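Side-chain contacts in autoinducer 2-binding protein LsrB (Clostridium saccharobutylicum DSM 13864, PDB 6DSP), which binds the quorum-sensing signal autoinducer-2 in its tetrahydroxytetrahydrofuran form, as a receptor of the bacterial solute-binding protein 2 family: residues A[143-148]-A[216-221]; A[229-234]-A[245-250]. One frame throughout, in Å; residues are numbered along the deposited sequence.

Interaction 1. Residues A[143-148]-A[216-221]; sequences KERGKD and DIDLII
The guanidinium of Arg145 meets Asp218 along its edge, with CB of Asp218 lying in its plane, while CG of Lys147 sits over one face, 3.6 Å above the plane and displaced toward the rim. The Asp218 carboxylate is turned only 26° from the guanidinium, yet the two are joined through a single nitrogen rather than as a two-pronged pair. NH2 of Arg145 gives a hydrogen bond to OD1 of Asp218 at 3.1 Å that is part of a salt bridge, and OD1 receives it on the anti lone pair. The same NH2 also bonds to the backbone O of Asp218 at 3.0 Å; this acceptor is 16° out of the guanidinium plane and uses a lone pair in the carbonyl plane. NE of Arg145 hydrogen-bonds to OG1 of Thr246.

Arg145 and Lys147, either side of Gly146, lie in the turn just after helix 127-144, which closes in a Schellman motif: Gly146, at positive phi, is the C-prime residue, its N bonded to Lys143 O at 3.0 Å, and Lys147 N turns back to Leu142 O. Both basic side chains leave the turn toward the residue just before strand 219-222. Lys147 folds at chi2 and chi3, which brings CE to 3.6 Å from OD1 of Asp218; its NZ makes a long salt bridge to that oxygen at 3.8 Å, with a further weak, long ion pair to Asp152. The other carboxylate oxygen, OD2, accepts the backbone N-H of Lys155.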
loop_
_atom_site.group_PDB
_atom_site.type_symbol
_atom_site.label_atom_id
_atom_site.label_comp_id
_atom_site.label_asym_id
_atom_site.label_seq_id
_atom_site.Cartn_x
_atom_site.Cartn_y
_atom_site.Cartn_z
ATOM N N LYS A 143 -20.004 12.690 7.238
ATOM C CA LYS A 143 -20.915 13.807 7.029
ATOM C C LYS A 143 -22.070 13.418 6.101
ATOM O O LYS A 143 -23.220 13.792 6.345
ATOM C CB LYS A 143 -20.133 15.008 6.503
ATOM C CG LYS A 143 -20.948 16.283 6.393
ATOM C CD LYS A 143 -20.011 17.467 6.160
ATOM C CE LYS A 143 -20.786 18.767 6.119
ATOM N NZ LYS A 143 -21.679 18.860 7.316
ATOM N N GLU A 144 -21.796 12.581 5.088
ATOM C CA GLU A 144 -22.827 12.203 4.128
ATOM C C GLU A 144 -23.860 11.254 4.704
ATOM O O GLU A 144 -24.971 11.180 4.157
ATOM C CB GLU A 144 -22.186 11.614 2.878
ATOM C CG GLU A 144 -21.477 12.701 2.092
ATOM C CD GLU A 144 -20.441 12.185 1.132
ATOM O OE1 GLU A 144 -20.224 10.962 1.069
ATOM O OE2 GLU A 144 -19.819 13.029 0.443
ATOM N N ARG A 145 -23.557 10.560 5.801
ATOM C CA ARG A 145 -24.569 9.745 6.464
ATOM C C ARG A 145 -25.229 10.472 7.629
ATOM O O ARG A 145 -25.932 9.851 8.419
ATOM C CB ARG A 145 -24.064 8.354 6.853
ATOM C CG ARG A 145 -23.057 8.304 7.994
ATOM C CD ARG A 145 -22.867 6.860 8.470
ATOM N NE ARG A 145 -21.883 6.661 9.545
ATOM C CZ ARG A 145 -22.175 6.644 10.846
ATOM N NH1 ARG A 145 -23.414 6.863 11.264
ATOM N NH2 ARG A 145 -21.221 6.416 11.747
ATOM N N GLY A 146 -25.008 11.771 7.756
ATOM C CA GLY A 146 -25.767 12.568 8.695
ATOM C C GLY A 146 -25.091 12.804 10.020
ATOM O O GLY A 146 -25.743 13.307 10.946
ATOM N N LYS A 147 -23.819 12.438 10.149
ATOM C CA LYS A 147 -23.053 12.785 11.337
ATOM C C LYS A 147 -22.440 14.176 11.173
ATOM O O LYS A 147 -22.414 14.764 10.089
ATOM C CB LYS A 147 -21.940 11.743 11.588
ATOM C CG LYS A 147 -22.438 10.281 11.696
ATOM C CD LYS A 147 -23.248 10.077 12.977
ATOM C CE LYS A 147 -22.324 10.074 14.198
ATOM N NZ LYS A 147 -23.098 9.896 15.483
ATOM N N ASP A 148 -21.931 14.703 12.286
ATOM C CA ASP A 148 -21.226 15.978 12.329
ATOM C C ASP A 148 -19.810 15.678 12.803
ATOM O O ASP A 148 -19.474 15.933 13.972
ATOM C CB ASP A 148 -21.941 16.938 13.288
ATOM C CG ASP A 148 -21.297 18.316 13.342
ATOM O OD1 ASP A 148 -20.390 18.607 12.549
ATOM O OD2 ASP A 148 -21.705 19.127 14.196
ATOM N N ASP A 216 -21.538 -0.015 18.131
ATOM C CA ASP A 216 -21.839 1.394 17.887
ATOM C C ASP A 216 -20.676 2.156 17.243
ATOM O O ASP A 216 -20.677 3.402 17.241
ATOM C CB ASP A 216 -22.266 2.088 19.179
ATOM C CG ASP A 216 -21.170 2.111 20.220
ATOM O OD1 ASP A 216 -20.096 1.531 20.010
ATOM O OD2 ASP A 216 -21.382 2.673 21.293
ATOM N N ILE A 217 -19.685 1.453 16.697
ATOM C CA ILE A 217 -18.575 2.149 16.063
ATOM C C ILE A 217 -19.103 2.991 14.890
ATOM O O ILE A 217 -20.039 2.597 14.180
ATOM C CB ILE A 217 -17.502 1.126 15.641
ATOM C CG1 ILE A 217 -16.164 1.816 15.379
ATOM C CG2 ILE A 217 -17.982 0.277 14.444
ATOM C CD1 ILE A 217 -14.985 0.820 15.335
ATOM N N ASP A 218 -18.465 4.154 14.675
ATOM C CA ASP A 218 -18.882 5.040 13.598
ATOM C C ASP A 218 -18.043 4.900 12.341
ATOM O O ASP A 218 -18.563 5.080 11.228
ATOM C CB ASP A 218 -18.771 6.513 14.035
ATOM C CG ASP A 218 -19.809 6.893 15.071
ATOM O OD1 ASP A 218 -21.022 6.754 14.778
ATOM O OD2 ASP A 218 -19.392 7.303 16.177
ATOM N N LEU A 219 -16.759 4.604 12.491
ATOM C CA LEU A 219 -15.814 4.652 11.377
ATOM C C LEU A 219 -14.791 3.545 11.551
ATOM O O LEU A 219 -14.195 3.408 12.632
ATOM C CB LEU A 219 -15.086 6.023 11.423
ATOM C CG LEU A 219 -13.879 6.188 10.511
ATOM C CD1 LEU A 219 -14.300 6.097 9.027
ATOM C CD2 LEU A 219 -13.167 7.490 10.845
ATOM N N ILE A 220 -14.550 2.786 10.484
ATOM C CA ILE A 220 -13.473 1.782 10.484
ATOM C C ILE A 220 -12.552 2.123 9.330
ATOM O O ILE A 220 -12.991 2.118 8.174
ATOM C CB ILE A 220 -14.009 0.341 10.343
ATOM C CG1 ILE A 220 -15.130 0.070 11.368
ATOM C CG2 ILE A 220 -12.814 -0.660 10.513
ATOM C CD1 ILE A 220 -15.819 -1.268 11.168
ATOM N N ILE A 221 -11.297 2.461 9.649
ATOM C CA ILE A 221 -10.324 2.863 8.631
ATOM C C ILE A 221 -9.539 1.612 8.255
ATOM O O ILE A 221 -8.766 1.098 9.064
ATOM C CB ILE A 221 -9.373 3.966 9.143
ATOM C CG1 ILE A 221 -10.173 5.203 9.643
ATOM C CG2 ILE A 221 -8.412 4.355 8.032
ATOM C CD1 ILE A 221 -9.273 6.226 10.344
#

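Interaction 2. Residues A[229-234]-A[245-250]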
loop_
_atom_site.group_PDB
_atom_site.type_symbol
_atom_site.label_atom_id
_atom_site.label_comp_id
_atom_site.label_asym_id
_atom_site.label_seq_id
_atom_site.Cartn_x
_atom_site.Cartn_y
_atom_site.Cartn_z
ATOM N N PRO A 229 -12.051 -4.837 1.642
ATOM C CA PRO A 229 -13.168 -5.676 1.167
ATOM C C PRO A 229 -13.645 -6.646 2.226
ATOM O O PRO A 229 -14.844 -6.939 2.289
ATOM C CB PRO A 229 -12.601 -6.378 -0.072
ATOM C CG PRO A 229 -11.066 -6.298 0.101
ATOM C CD PRO A 229 -10.844 -4.960 0.795
ATOM N N GLY A 230 -12.761 -7.121 3.105
ATOM C CA GLY A 230 -13.229 -8.003 4.163
ATOM C C GLY A 230 -14.154 -7.283 5.127
ATOM O O GLY A 230 -15.154 -7.848 5.580
ATOM N N GLN A 231 -13.824 -6.026 5.458
ATOM C CA GLN A 231 -14.672 -5.259 6.363
ATOM C C GLN A 231 -16.011 -4.942 5.713
ATOM O O GLN A 231 -17.052 -4.963 6.375
ATOM C CB GLN A 231 -13.960 -3.969 6.724
ATOM C CG GLN A 231 -14.687 -3.197 7.845
ATOM C CD GLN A 231 -14.676 -3.997 9.126
ATOM O OE1 GLN A 231 -13.609 -4.183 9.725
ATOM N NE2 GLN A 231 -15.858 -4.443 9.583
ATOM N N ALA A 232 -16.000 -4.622 4.415
ATOM C CA ALA A 232 -17.261 -4.398 3.717
ATOM C C ALA A 232 -18.107 -5.670 3.724
ATOM O O ALA A 232 -19.324 -5.635 3.991
ATOM C CB ALA A 232 -17.009 -3.928 2.297
ATOM N N GLN A 233 -17.480 -6.820 3.463
ATOM C CA GLN A 233 -18.230 -8.078 3.501
ATOM C C GLN A 233 -18.792 -8.342 4.899
ATOM O O GLN A 233 -19.938 -8.784 5.056
ATOM C CB GLN A 233 -17.304 -9.219 3.078
ATOM C CG GLN A 233 -18.031 -10.547 3.038
ATOM C CD GLN A 233 -19.057 -10.619 1.921
ATOM O OE1 GLN A 233 -18.775 -10.176 0.785
ATOM N NE2 GLN A 233 -20.235 -11.166 2.212
ATOM N N ALA A 234 -18.000 -8.040 5.938
ATOM C CA ALA A 234 -18.487 -8.218 7.300
ATOM C C ALA A 234 -19.714 -7.355 7.567
ATOM O O ALA A 234 -20.682 -7.803 8.197
ATOM C CB ALA A 234 -17.387 -7.870 8.297
ATOM N N VAL A 245 -22.833 2.570 9.269
ATOM C CA VAL A 245 -21.443 2.632 9.702
ATOM C C VAL A 245 -20.615 3.098 8.518
ATOM O O VAL A 245 -20.949 2.813 7.358
ATOM C CB VAL A 245 -20.965 1.255 10.216
ATOM C CG1 VAL A 245 -20.999 0.194 9.084
ATOM C CG2 VAL A 245 -19.568 1.361 10.814
ATOM N N THR A 246 -19.542 3.838 8.803
ATOM C CA THR A 246 -18.690 4.330 7.737
ATOM C C THR A 246 -17.419 3.500 7.667
ATOM O O THR A 246 -16.670 3.414 8.636
ATOM C CB THR A 246 -18.343 5.807 7.914
ATOM O OG1 THR A 246 -19.566 6.585 7.848
ATOM C CG2 THR A 246 -17.347 6.270 6.854
ATOM N N ILE A 247 -17.184 2.892 6.506
ATOM C CA ILE A 247 -15.996 2.098 6.227
ATOM C C ILE A 247 -15.267 2.781 5.085
ATOM O O ILE A 247 -15.886 3.113 4.070
ATOM C CB ILE A 247 -16.394 0.665 5.839
ATOM C CG1 ILE A 247 -17.033 -0.052 7.035
ATOM C CG2 ILE A 247 -15.158 -0.108 5.317
ATOM C CD1 ILE A 247 -17.901 -1.228 6.652
ATOM N N THR A 248 -13.962 2.987 5.247
ATOM C CA THR A 248 -13.168 3.491 4.136
ATOM C C THR A 248 -11.802 2.844 4.223
ATOM O O THR A 248 -11.538 2.061 5.141
ATOM C CB THR A 248 -13.087 5.028 4.130
ATOM O OG1 THR A 248 -12.596 5.467 2.859
ATOM C CG2 THR A 248 -12.221 5.564 5.266
ATOM N N GLY A 249 -10.935 3.143 3.262
ATOM C CA GLY A 249 -9.646 2.484 3.231
ATOM C C GLY A 249 -9.069 2.528 1.839
ATOM O O GLY A 249 -9.458 3.356 1.017
ATOM N N PHE A 250 -8.106 1.632 1.606
ATOM C CA PHE A 250 -7.413 1.554 0.325
ATOM C C PHE A 250 -7.642 0.191 -0.329
ATOM O O PHE A 250 -7.362 -0.852 0.293
ATOM C CB PHE A 250 -5.905 1.730 0.519
ATOM C CG PHE A 250 -5.472 3.132 0.918
ATOM C CD1 PHE A 250 -6.143 4.295 0.455
ATOM C CD2 PHE A 250 -4.343 3.289 1.719
ATOM C CE1 PHE A 250 -5.677 5.562 0.809
ATOM C CE2 PHE A 250 -3.868 4.556 2.065
ATOM C CZ PHE A 250 -4.541 5.693 1.609
#
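Chi1 of Gln231 (-171°) sets CG anti to the backbone N, and chi1 of Ile247 (-66°) sets CG1 anti to its carbonyl carbon, which together place the Gln231 CG against the fork of CG1 and CG2. CG of Gln231 lies 4.0 Å from CG1 of Ile247 and equally 4.0 Å from CG2, in contact with both branches at once. The longer branch runs on to the helix backbone, where CD1 of Ile247 comes within 3.8 Å of Gln231 O. That methyl also approaches CA of Ala232, at 4.4 Å; the nearest CA pair of the two segments, Ala232 and Ile247, is 7.1 Å apart. No hydrogen bond crosses here, and the distances are those of van der Waals contact between buried groups. The bend of Gln231 at chi2 carries its buried amide to His159 and Gly207, where OE1 is bonded to ND1 of His159 and NE2 to O of Gly207, which satisfies both polar atoms. Helix 227-237 is the crossover of a beta-alpha-beta unit between the parallel strands 219-222 and 246-249, and Ile247 joins it to the second of them. Gln231 reaches back onto Ile220 and Cys222 of the first strand and touches Ile210 and Leu211 of helix 200-213, while Thr246 and Thr248 of strand 246-249 pack on helix 127-144.

Interactions 1 and 2 share one parallel sheet, their centres about 12 Å apart, and are tied through its neighbouring strands 219-222 and 246-249. Two bonds probably connect them directly: Arg145 NE to Thr246 OG1 at 2.9 Å, and Ile220 N to Thr246 O at 2.9 Å. Packing adds to this, the CD1 methyl of Ile220 lying 3.5 Å from the amide NE2 of Gln231. Interaction 1 is a surface contact about 24 Å from the chain centre, whereas interaction 2 is buried, at about 16 Å. Segment 245-250 leads to the pocket: Phe250 touches the bound autoinducer-2, which lies about 13 Å from the Gln231 side chain.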